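Local coordinates for protein alpha-1,2-Mannosidase (Trichoderma reesei, PDB 1HCU) that probably trims alpha-1,2-linked mannose residues from high-mannose N-glycans, as a calcium-dependent glycoside hydrolase of family 47, at residues T64-L67 with I73-T76; F331-A336 with Y402-D407; E396-A401 with D412-A417. All blocks are in the same frame, centred on the assembly; numbering follows the deposited sequence.

Overall arrangement
Three helix-to-helix contacts sample the alpha/alpha barrel expected of family 47 glycosidases. Along the chain contact 1 closes first, within the pair of helices 56-67 and 71-80. Contacts 2 and 3 follow and interleave, because both draw on helix 393-405: contact 2 sets it against helix 326-344, contact 3 against helix 408-425. Their centres lie about 9 Å apart, and they join where Ile-333 CD1 packs 3.7 Å from Ala-401 CB, so helix 393-405 is gripped by two partners at once. Contact 1 is a separate patch, its centre about 29 Å from that of contact 2 and about 24 Å from that of contact 3. Neighbouring helices thus meet locally through aliphatic side-chain atoms.

Contact 1: T64-L67 with I73-T76; sequences TAIL and IVNT
Val-74 shows how one branched side chain can bridge two residues of the preceding helix, Ala-65 and Ile-66. Val-74 CG2 touches both: it lies 3.8 Å from Ile-66 CG1 and 4.0 Å from Ala-65 CB. Val-74 CG2 also rests 3.9 Å from the carbonyl oxygen Ala-65 O, so it meets backbone as well as side chain. With CG1 of Val-74 anti to the backbone N (chi1 174°), CG2 is placed beside that N and presented to the other helix, while CG1 makes a looser approach to Ile-66. The Ile-66 and Val-74 side chains cross at about a right angle.

A second touch comes one residue earlier, where Ile-73 brings its CG2 branch to within 4.0 Å of Ala-65 CB. The alanine methyl therefore meets two branched neighbours, and its small size suits the close backbone approach, with the CA atoms of Ala-65 and Val-74 6.1 Å apart. All four touching residues are buried, and the two segments together hide 155 Å².

The next shell is largely apolar. Phe-23 of helix 13-33 touches both Ala-65 and Ile-73, and Trp-27 adds to the cover over Ile-73. Ile-66 packs on Ala-112 and Leu-116 of helix 98-117 and on Phe-120 and Leu-123 beyond it. Thr-64, one residue before Ala-65, has its hydroxyl satisfied by the carbonyl of Phe-454 and the amine of Lys-459, which ties helix 56-67 to helix 451-465.

Only a short connection separates helix 56-67 from helix 71-80. The contact thus packs two consecutive helices against each other through alanine and branched aliphatic residues, consistent with the alpha/alpha barrel of family 47.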
ATOM      1  N   THR A  64      -4.585   7.354 -11.163  1.00 11.15           N
ATOM      2  CA  THR A  64      -4.267   8.624 -10.538  1.00 11.41           C
ATOM      3  C   THR A  64      -4.517   9.705 -11.587  1.00 12.55           C
ATOM      4  O   THR A  64      -5.085  10.755 -11.287  1.00 13.54           O
ATOM      5  CB  THR A  64      -2.798   8.672 -10.065  1.00 11.33           C
ATOM      6  OG1 THR A  64      -2.582   7.653  -9.077  1.00 11.35           O
ATOM      7  CG2 THR A  64      -2.477  10.029  -9.455  1.00 10.64           C
ATOM      8  N   ALA A  65      -4.118   9.426 -12.829  1.00 12.80           N
ATOM      9  CA  ALA A  65      -4.302  10.363 -13.938  1.00 11.72           C
ATOM     10  C   ALA A  65      -5.783  10.598 -14.198  1.00 12.36           C
ATOM     11  O   ALA A  65      -6.183  11.681 -14.615  1.00 15.12           O
ATOM     12  CB  ALA A  65      -3.634   9.818 -15.200  1.00  9.05           C
ATOM     13  N   ILE A  66      -6.598   9.577 -13.964  1.00 12.87           N
ATOM     14  CA  ILE A  66      -8.037   9.700 -14.178  1.00 12.93           C
ATOM     15  C   ILE A  66      -8.665  10.631 -13.140  1.00 12.28           C
ATOM     16  O   ILE A  66      -9.452  11.503 -13.487  1.00 13.39           O
ATOM     17  CB  ILE A  66      -8.735   8.319 -14.099  1.00 12.17           C
ATOM     18  CG1 ILE A  66      -8.365   7.478 -15.315  1.00 10.87           C
ATOM     19  CG2 ILE A  66     -10.243   8.495 -14.030  1.00 10.65           C
ATOM     20  CD1 ILE A  66      -8.853   6.056 -15.229  1.00 10.69           C
ATOM     21  N   LEU A  67      -8.304  10.446 -11.873  1.00 12.60           N
ATOM     22  CA  LEU A  67      -8.852  11.265 -10.785  1.00 13.14           C
ATOM     23  C   LEU A  67      -8.408  12.723 -10.869  1.00 13.47           C
ATOM     24  O   LEU A  67      -9.059  13.609 -10.313  1.00 13.23           O
ATOM     25  CB  LEU A  67      -8.440  10.684  -9.425  1.00 10.22           C
ATOM     26  CG  LEU A  67      -8.840   9.231  -9.149  1.00 11.77           C
ATOM     27  CD1 LEU A  67      -8.286   8.790  -7.800  1.00 11.61           C
ATOM     28  CD2 LEU A  67     -10.355   9.103  -9.167  1.00 11.55           C
ATOM     29  N   ILE A  73      -2.945  12.076 -20.755  1.00 19.30           N
ATOM     30  CA  ILE A  73      -2.163  10.987 -20.206  1.00 17.19           C
ATOM     31  C   ILE A  73      -3.001   9.714 -20.183  1.00 15.79           C
ATOM     32  O   ILE A  73      -2.501   8.637 -20.500  1.00 16.98           O
ATOM     33  CB  ILE A  73      -1.686  11.313 -18.770  1.00 17.22           C
ATOM     34  CG1 ILE A  73      -0.764  12.539 -18.807  1.00 13.05           C
ATOM     35  CG2 ILE A  73      -0.980  10.101 -18.164  1.00 14.79           C
ATOM     36  CD1 ILE A  73      -0.343  13.041 -17.452  1.00 13.83           C
ATOM     37  N   VAL A  74      -4.276   9.843 -19.829  1.00 14.85           N
ATOM     38  CA  VAL A  74      -5.160   8.688 -19.765  1.00 16.74           C
ATOM     39  C   VAL A  74      -5.253   8.018 -21.125  1.00 18.36           C
ATOM     40  O   VAL A  74      -5.139   6.798 -21.242  1.00 19.44           O
ATOM     41  CB  VAL A  74      -6.584   9.077 -19.304  1.00 16.24           C
ATOM     42  CG1 VAL A  74      -7.516   7.870 -19.381  1.00 16.55           C
ATOM     43  CG2 VAL A  74      -6.543   9.599 -17.895  1.00 15.71           C
ATOM     44  N   ASN A  75      -5.454   8.823 -22.157  1.00 20.36           N
ATOM     45  CA  ASN A  75      -5.562   8.298 -23.502  1.00 21.29           C
ATOM     46  C   ASN A  75      -4.280   7.576 -23.921  1.00 20.72           C
ATOM     47  O   ASN A  75      -4.340   6.508 -24.528  1.00 19.91           O
ATOM     48  CB  ASN A  75      -5.889   9.432 -24.474  1.00 24.20           C
ATOM     49  CG  ASN A  75      -5.837   8.989 -25.923  1.00 29.16           C
ATOM     50  OD1 ASN A  75      -4.781   9.051 -26.568  1.00 29.42           O
ATOM     51  ND2 ASN A  75      -6.972   8.517 -26.441  1.00 30.71           N
ATOM     52  N   THR A  76      -3.128   8.151 -23.583  1.00 19.84           N
ATOM     53  CA  THR A  76      -1.843   7.553 -23.936  1.00 18.84           C
ATOM     54  C   THR A  76      -1.710   6.137 -23.377  1.00 19.20           C
ATOM     55  O   THR A  76      -1.290   5.218 -24.082  1.00 19.41           O
ATOM     56  CB  THR A  76      -0.660   8.405 -23.408  1.00 18.14           C
ATOM     57  OG1 THR A  76      -0.770   9.744 -23.906  1.00 21.29           O
ATOM     58  CG2 THR A  76       0.670   7.820 -23.858  1.00 15.39           C
TER

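Contact 2: F331-A336 with Y402-D407; sequences FGIKLA and YRVTGD
Ile-333 reaches Val-404 and Thr-405 through its torsions: CG1 stands beside the backbone N (chi1 -68°), and a second bend in the chain (chi2 -58°) turns CD1 toward Val-404 and Thr-405. Ile-333 CD1 lies 4.0 Å from Val-404 CG1 and equally 4.0 Å from Thr-405 CG2, both approaches being tip to tip.

Thr-405 divides its two branches between two tasks. Its chi1 of 66° puts OG1 between the backbone N and the carbonyl carbon, which turns the methyl to the isoleucine and leaves the hydroxyl to the chain end. Thr-405 OG1 accepts from Asp-407 N at 3.0 Å, forming an ST turn, and is also bonded to Ala-401 O one helical turn back. The helix terminus is thereby tied at the threonine just before Gly-406 departs with positive phi, and Asp-407 N-caps the next helix by bonding to the backbone N of Lys-409.

Small and near the surface, the contact hides 81 Å² in total and joins the first half of helix 326-344 to the end of helix 393-405. Ile-317 of helix 312-323 touches Ile-333 and Val-404, while Trp-410 of helix 408-425 lies against Ile-333 and Thr-405.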
ATOM      1  N   PHE A 331      -7.437   5.604  18.075  1.00  9.72           N
ATOM      2  CA  PHE A 331      -6.152   4.922  18.000  1.00  8.71           C
ATOM      3  C   PHE A 331      -5.481   5.212  16.660  1.00  8.72           C
ATOM      4  O   PHE A 331      -4.282   5.462  16.609  1.00  9.35           O
ATOM      5  CB  PHE A 331      -6.330   3.410  18.212  1.00  7.89           C
ATOM      6  CG  PHE A 331      -5.032   2.667  18.340  1.00  7.40           C
ATOM      7  CD1 PHE A 331      -4.544   1.910  17.287  1.00  7.79           C
ATOM      8  CD2 PHE A 331      -4.270   2.772  19.498  1.00  6.81           C
ATOM      9  CE1 PHE A 331      -3.311   1.269  17.379  1.00  8.34           C
ATOM     10  CE2 PHE A 331      -3.031   2.132  19.603  1.00  7.14           C
ATOM     11  CZ  PHE A 331      -2.551   1.381  18.542  1.00  7.61           C
ATOM     12  N   GLY A 332      -6.261   5.206  15.582  1.00 10.04           N
ATOM     13  CA  GLY A 332      -5.705   5.498  14.272  1.00 11.58           C
ATOM     14  C   GLY A 332      -5.161   6.920  14.180  1.00 13.21           C
ATOM     15  O   GLY A 332      -4.110   7.149  13.581  1.00 12.03           O
ATOM     16  N   ILE A 333      -5.879   7.877  14.768  1.00 14.42           N
ATOM     17  CA  ILE A 333      -5.455   9.279  14.764  1.00 15.33           C
ATOM     18  C   ILE A 333      -4.113   9.423  15.488  1.00 15.73           C
ATOM     19  O   ILE A 333      -3.227  10.160  15.049  1.00 15.81           O
ATOM     20  CB  ILE A 333      -6.498  10.190  15.477  1.00 16.67           C
ATOM     21  CG1 ILE A 333      -7.788  10.260  14.653  1.00 18.79           C
ATOM     22  CG2 ILE A 333      -5.942  11.590  15.671  1.00 13.80           C
ATOM     23  CD1 ILE A 333      -7.581  10.768  13.239  1.00 22.75           C
ATOM     24  N   LYS A 334      -3.972   8.707  16.596  1.00 15.56           N
ATOM     25  CA  LYS A 334      -2.752   8.738  17.391  1.00 16.18           C
ATOM     26  C   LYS A 334      -1.602   8.159  16.574  1.00 15.63           C
ATOM     27  O   LYS A 334      -0.479   8.659  16.610  1.00 16.28           O
ATOM     28  CB  LYS A 334      -2.953   7.932  18.685  1.00 18.56           C
ATOM     29  CG  LYS A 334      -1.715   7.794  19.562  1.00 23.86           C
ATOM     30  CD  LYS A 334      -1.137   9.159  19.913  1.00 28.63           C
ATOM     31  CE  LYS A 334       0.225   9.050  20.574  1.00 29.37           C
ATOM     32  NZ  LYS A 334       0.154   8.690  22.017  1.00 35.33           N
ATOM     33  N   LEU A 335      -1.901   7.112  15.817  1.00 14.81           N
ATOM     34  CA  LEU A 335      -0.901   6.450  14.993  1.00 13.86           C
ATOM     35  C   LEU A 335      -0.429   7.364  13.865  1.00 14.28           C
ATOM     36  O   LEU A 335       0.771   7.509  13.626  1.00 17.23           O
ATOM     37  CB  LEU A 335      -1.489   5.164  14.414  1.00 13.32           C
ATOM     38  CG  LEU A 335      -0.848   3.817  14.765  1.00 14.60           C
ATOM     39  CD1 LEU A 335      -0.431   3.765  16.230  1.00 13.04           C
ATOM     40  CD2 LEU A 335      -1.849   2.712  14.437  1.00  9.28           C
ATOM     41  N   ALA A 336      -1.379   7.976  13.172  1.00 13.03           N
ATOM     42  CA  ALA A 336      -1.057   8.867  12.074  1.00 13.15           C
ATOM     43  C   ALA A 336      -0.169  10.000  12.584  1.00 14.85           C
ATOM     44  O   ALA A 336       0.829  10.364  11.960  1.00 14.70           O
ATOM     45  CB  ALA A 336      -2.337   9.426  11.474  1.00 11.18           C
ATOM     46  N   TYR A 402      -7.749  13.107   8.008  1.00 12.02           N
ATOM     47  CA  TYR A 402      -8.497  14.276   7.559  1.00 12.99           C
ATOM     48  C   TYR A 402      -9.930  13.907   7.150  1.00 12.56           C
ATOM     49  O   TYR A 402     -10.882  14.577   7.542  1.00 13.26           O
ATOM     50  CB  TYR A 402      -7.778  14.966   6.383  1.00 11.72           C
ATOM     51  CG  TYR A 402      -8.575  16.114   5.812  1.00 12.39           C
ATOM     52  CD1 TYR A 402      -9.272  15.982   4.613  1.00 11.64           C
ATOM     53  CD2 TYR A 402      -8.731  17.301   6.534  1.00 13.81           C
ATOM     54  CE1 TYR A 402     -10.111  16.987   4.153  1.00  8.20           C
ATOM     55  CE2 TYR A 402      -9.569  18.314   6.082  1.00 11.96           C
ATOM     56  CZ  TYR A 402     -10.260  18.148   4.896  1.00  9.82           C
ATOM     57  OH  TYR A 402     -11.132  19.123   4.477  1.00  7.85           O
ATOM     58  N   ARG A 403     -10.083  12.839   6.369  1.00 12.34           N
ATOM     59  CA  ARG A 403     -11.411  12.405   5.921  1.00 12.63           C
ATOM     60  C   ARG A 403     -12.341  12.047   7.068  1.00 11.75           C
ATOM     61  O   ARG A 403     -13.560  12.151   6.930  1.00 11.67           O
ATOM     62  CB  ARG A 403     -11.308  11.196   4.979  1.00 12.02           C
ATOM     63  CG  ARG A 403     -10.558  11.453   3.674  1.00 15.48           C
ATOM     64  CD  ARG A 403     -11.188  12.579   2.867  1.00 12.71           C
ATOM     65  NE  ARG A 403     -12.632  12.410   2.786  1.00 12.79           N
ATOM     66  CZ  ARG A 403     -13.468  13.296   2.250  1.00 13.01           C
ATOM     67  NH1 ARG A 403     -13.014  14.428   1.734  1.00 11.30           N
ATOM     68  NH2 ARG A 403     -14.768  13.054   2.256  1.00 12.69           N
ATOM     69  N   VAL A 404     -11.777  11.606   8.194  1.00 12.02           N
ATOM     70  CA  VAL A 404     -12.615  11.252   9.337  1.00 11.69           C
ATOM     71  C   VAL A 404     -12.855  12.415  10.304  1.00 13.20           C
ATOM     72  O   VAL A 404     -13.860  12.414  11.006  1.00 15.67           O
ATOM     73  CB  VAL A 404     -12.042  10.038  10.134  1.00 11.28           C
ATOM     74  CG1 VAL A 404     -10.914  10.471  11.063  1.00 10.93           C
ATOM     75  CG2 VAL A 404     -13.156   9.374  10.922  1.00  8.10           C
ATOM     76  N   THR A 405     -11.957  13.402  10.347  1.00 13.45           N
ATOM     77  CA  THR A 405     -12.143  14.538  11.263  1.00 13.31           C
ATOM     78  C   THR A 405     -12.630  15.833  10.608  1.00 15.19           C
ATOM     79  O   THR A 405     -13.391  16.597  11.209  1.00 14.56           O
ATOM     80  CB  THR A 405     -10.846  14.924  12.020  1.00 12.14           C
ATOM     81  OG1 THR A 405      -9.882  15.429  11.086  1.00 13.20           O
ATOM     82  CG2 THR A 405     -10.268  13.742  12.766  1.00 12.79           C
ATOM     83  N   GLY A 406     -12.177  16.093   9.387  1.00 15.99           N
ATOM     84  CA  GLY A 406     -12.560  17.324   8.722  1.00 15.56           C
ATOM     85  C   GLY A 406     -11.714  18.470   9.256  1.00 17.36           C
ATOM     86  O   GLY A 406     -11.989  19.636   8.985  1.00 19.89           O
ATOM     87  N   ASP A 407     -10.674  18.135  10.013  1.00 16.19           N
ATOM     88  CA  ASP A 407      -9.787  19.134  10.588  1.00 16.52           C
ATOM     89  C   ASP A 407      -8.687  19.522   9.590  1.00 16.83           C
ATOM     90  O   ASP A 407      -7.852  18.691   9.223  1.00 17.01           O
ATOM     91  CB  ASP A 407      -9.163  18.575  11.863  1.00 16.74           C
ATOM     92  CG  ASP A 407      -8.384  19.612  12.633  1.00 19.66           C
ATOM     93  OD1 ASP A 407      -8.047  20.667  12.052  1.00 20.34           O
ATOM     94  OD2 ASP A 407      -8.098  19.363  13.826  1.00 22.91           O
TER

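Contact 3: E396-A401 with D412-A417; sequences ESLYYA and DLAWEA
Leu-398 is the residue of 396-401 that touches Leu-413, Ala-414 and Ala-417 of the second helix of this helical hairpin. Helices 393-405 and 408-425 follow each other after a short turn and run nearly antiparallel: the axes of segments 396-401 and 412-417 approach to 9.6 Å at 161°, in keeping with the alpha/alpha barrel of the family.

In sequence order, Glu-396 comes first, packing on Tyr-460 of helix 451-465, and the buried hydroxyl of Ser-397 accepts from Gly-314 N and is bonded to Ser-310 O. Leu-398 then points across to the second helix. Beyond it the end of Tyr-399 leads away to Leu-463 and Ile-464, while Tyr-400 and Ala-401 both meet Ile-317. The faces of the segment turned from the hairpin partner are thus covered by helices 451-465, 312-323 and 326-344, the last through Ala-336 on Ser-397 and Ile-333 on Ala-401. The side chain of Glu-393, a predicted active-site residue one turn before Ser-397, is about 9 Å from that of Leu-398.

On the facing helix, the alanine at 414 allows a near approach: the CA atoms of Leu-398 and Ala-414 are 6.2 Å apart. Leu-398 and Leu-413 cross at about a right angle. CG of Leu-398 stands beside its backbone N (chi1 -68°), and its two methyls part company: Leu-398 CD2 meets Leu-413 CB at 4.1 Å, whereas Leu-398 CD1 settles against backbone, 3.7 Å from Ala-414 CA.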
ATOM      1  N   GLU A 396      -0.813   8.489   3.321  1.00 10.93           N
ATOM      2  CA  GLU A 396      -2.025   7.681   3.324  1.00 12.00           C
ATOM      3  C   GLU A 396      -2.746   7.866   4.654  1.00 11.76           C
ATOM      4  O   GLU A 396      -3.928   8.206   4.684  1.00 10.35           O
ATOM      5  CB  GLU A 396      -1.678   6.199   3.137  1.00 13.61           C
ATOM      6  CG  GLU A 396      -2.871   5.253   3.029  1.00 14.66           C
ATOM      7  CD  GLU A 396      -2.424   3.816   2.802  1.00 15.07           C
ATOM      8  OE1 GLU A 396      -1.288   3.630   2.324  1.00 18.56           O
ATOM      9  OE2 GLU A 396      -3.199   2.877   3.088  1.00 15.47           O
ATOM     10  N   SER A 397      -2.034   7.652   5.755  1.00 10.00           N
ATOM     11  CA  SER A 397      -2.665   7.785   7.058  1.00 12.25           C
ATOM     12  C   SER A 397      -3.157   9.199   7.353  1.00 12.41           C
ATOM     13  O   SER A 397      -4.230   9.370   7.929  1.00 11.59           O
ATOM     14  CB  SER A 397      -1.727   7.285   8.156  1.00 11.25           C
ATOM     15  OG  SER A 397      -1.591   5.878   8.053  1.00 10.61           O
ATOM     16  N   LEU A 398      -2.386  10.205   6.949  1.00 12.29           N
ATOM     17  CA  LEU A 398      -2.792  11.581   7.163  1.00 12.48           C
ATOM     18  C   LEU A 398      -4.088  11.819   6.396  1.00 14.16           C
ATOM     19  O   LEU A 398      -5.004  12.479   6.892  1.00 16.80           O
ATOM     20  CB  LEU A 398      -1.709  12.542   6.671  1.00 12.30           C
ATOM     21  CG  LEU A 398      -0.412  12.524   7.489  1.00 13.85           C
ATOM     22  CD1 LEU A 398       0.664  13.315   6.752  1.00 12.01           C
ATOM     23  CD2 LEU A 398      -0.670  13.107   8.876  1.00  9.04           C
ATOM     24  N   TYR A 399      -4.167  11.274   5.188  1.00 12.88           N
ATOM     25  CA  TYR A 399      -5.363  11.428   4.379  1.00 12.57           C
ATOM     26  C   TYR A 399      -6.592  10.897   5.124  1.00 13.99           C
ATOM     27  O   TYR A 399      -7.589  11.609   5.254  1.00 15.29           O
ATOM     28  CB  TYR A 399      -5.186  10.723   3.029  1.00 11.27           C
ATOM     29  CG  TYR A 399      -6.466  10.576   2.243  1.00 13.35           C
ATOM     30  CD1 TYR A 399      -7.091   9.334   2.131  1.00 13.34           C
ATOM     31  CD2 TYR A 399      -7.079  11.677   1.644  1.00 10.66           C
ATOM     32  CE1 TYR A 399      -8.289   9.193   1.451  1.00 12.52           C
ATOM     33  CE2 TYR A 399      -8.286  11.545   0.959  1.00 10.37           C
ATOM     34  CZ  TYR A 399      -8.884  10.301   0.868  1.00 12.11           C
ATOM     35  OH  TYR A 399     -10.091  10.154   0.215  1.00 13.76           O
ATOM     36  N   TYR A 400      -6.525   9.662   5.625  1.00 13.96           N
ATOM     37  CA  TYR A 400      -7.656   9.095   6.363  1.00 13.12           C
ATOM     38  C   TYR A 400      -8.017   9.944   7.583  1.00 15.17           C
ATOM     39  O   TYR A 400      -9.207  10.146   7.872  1.00 16.11           O
ATOM     40  CB  TYR A 400      -7.365   7.669   6.837  1.00 11.20           C
ATOM     41  CG  TYR A 400      -7.540   6.597   5.784  1.00 10.69           C
ATOM     42  CD1 TYR A 400      -6.476   6.216   4.967  1.00  8.89           C
ATOM     43  CD2 TYR A 400      -8.771   5.945   5.618  1.00 10.81           C
ATOM     44  CE1 TYR A 400      -6.624   5.213   4.015  1.00  8.81           C
ATOM     45  CE2 TYR A 400      -8.933   4.938   4.664  1.00 10.82           C
ATOM     46  CZ  TYR A 400      -7.849   4.577   3.868  1.00  9.79           C
ATOM     47  OH  TYR A 400      -7.973   3.564   2.950  1.00 11.11           O
ATOM     48  N   ALA A 401      -6.995  10.425   8.299  1.00 14.02           N
ATOM     49  CA  ALA A 401      -7.206  11.253   9.488  1.00 13.43           C
ATOM     50  C   ALA A 401      -8.055  12.481   9.141  1.00 13.61           C
ATOM     51  O   ALA A 401      -8.988  12.836   9.878  1.00 14.41           O
ATOM     52  CB  ALA A 401      -5.867  11.682  10.081  1.00 12.36           C
ATOM     53  N   ASP A 412      -2.650  20.406   6.573  1.00 14.32           N
ATOM     54  CA  ASP A 412      -1.402  21.147   6.769  1.00 16.85           C
ATOM     55  C   ASP A 412      -0.236  20.185   6.985  1.00 15.80           C
ATOM     56  O   ASP A 412       0.853  20.391   6.450  1.00 17.05           O
ATOM     57  CB  ASP A 412      -1.518  22.110   7.959  1.00 16.53           C
ATOM     58  CG  ASP A 412      -2.513  23.237   7.710  1.00 20.48           C
ATOM     59  OD1 ASP A 412      -3.006  23.822   8.699  1.00 23.69           O
ATOM     60  OD2 ASP A 412      -2.800  23.549   6.533  1.00 20.95           O
ATOM     61  N   LEU A 413      -0.465  19.130   7.761  1.00 14.67           N
ATOM     62  CA  LEU A 413       0.586  18.154   8.009  1.00 14.17           C
ATOM     63  C   LEU A 413       0.968  17.466   6.703  1.00 13.73           C
ATOM     64  O   LEU A 413       2.149  17.327   6.393  1.00 14.05           O
ATOM     65  CB  LEU A 413       0.123  17.118   9.037  1.00 13.20           C
ATOM     66  CG  LEU A 413      -0.215  17.702  10.409  1.00 15.15           C
ATOM     67  CD1 LEU A 413      -0.686  16.587  11.325  1.00 14.91           C
ATOM     68  CD2 LEU A 413       1.007  18.414  10.992  1.00 13.64           C
ATOM     69  N   ALA A 414      -0.035  17.050   5.934  1.00 13.24           N
ATOM     70  CA  ALA A 414       0.204  16.387   4.653  1.00 14.42           C
ATOM     71  C   ALA A 414       0.989  17.311   3.727  1.00 14.98           C
ATOM     72  O   ALA A 414       1.918  16.876   3.034  1.00 13.36           O
ATOM     73  CB  ALA A 414      -1.119  16.004   4.001  1.00 11.21           C
ATOM     74  N   TRP A 415       0.606  18.585   3.728  1.00 15.04           N
ATOM     75  CA  TRP A 415       1.253  19.597   2.902  1.00 16.69           C
ATOM     76  C   TRP A 415       2.712  19.721   3.318  1.00 17.91           C
ATOM     77  O   TRP A 415       3.603  19.827   2.474  1.00 17.92           O
ATOM     78  CB  TRP A 415       0.542  20.947   3.065  1.00 17.53           C
ATOM     79  CG  TRP A 415       1.136  22.046   2.246  1.00 19.32           C
ATOM     80  CD1 TRP A 415       1.604  23.246   2.700  1.00 19.69           C
ATOM     81  CD2 TRP A 415       1.338  22.049   0.826  1.00 20.06           C
ATOM     82  NE1 TRP A 415       2.084  23.995   1.653  1.00 20.24           N
ATOM     83  CE2 TRP A 415       1.933  23.285   0.492  1.00 20.45           C
ATOM     84  CE3 TRP A 415       1.072  21.127  -0.197  1.00 20.69           C
ATOM     85  CZ2 TRP A 415       2.266  23.625  -0.823  1.00 21.91           C
ATOM     86  CZ3 TRP A 415       1.404  21.465  -1.507  1.00 22.33           C
ATOM     87  CH2 TRP A 415       1.996  22.704  -1.806  1.00 21.34           C
ATOM     88  N   GLU A 416       2.959  19.710   4.623  1.00 18.62           N
ATOM     89  CA  GLU A 416       4.325  19.793   5.113  1.00 20.25           C
ATOM     90  C   GLU A 416       5.073  18.553   4.642  1.00 19.23           C
ATOM     91  O   GLU A 416       6.262  18.626   4.324  1.00 19.59           O
ATOM     92  CB  GLU A 416       4.353  19.875   6.642  1.00 22.68           C
ATOM     93  CG  GLU A 416       3.896  21.212   7.206  1.00 28.91           C
ATOM     94  CD  GLU A 416       3.655  21.160   8.709  1.00 31.98           C
ATOM     95  OE1 GLU A 416       4.445  20.493   9.416  1.00 34.94           O
ATOM     96  OE2 GLU A 416       2.680  21.790   9.180  1.00 34.93           O
ATOM     97  N   ALA A 417       4.367  17.422   4.587  1.00 17.75           N
ATOM     98  CA  ALA A 417       4.961  16.162   4.144  1.00 17.52           C
ATOM     99  C   ALA A 417       5.294  16.203   2.645  1.00 16.85           C
ATOM    100  O   ALA A 417       6.426  15.894   2.260  1.00 16.08           O
ATOM    101  CB  ALA A 417       4.024  14.986   4.454  1.00 18.07           C
TER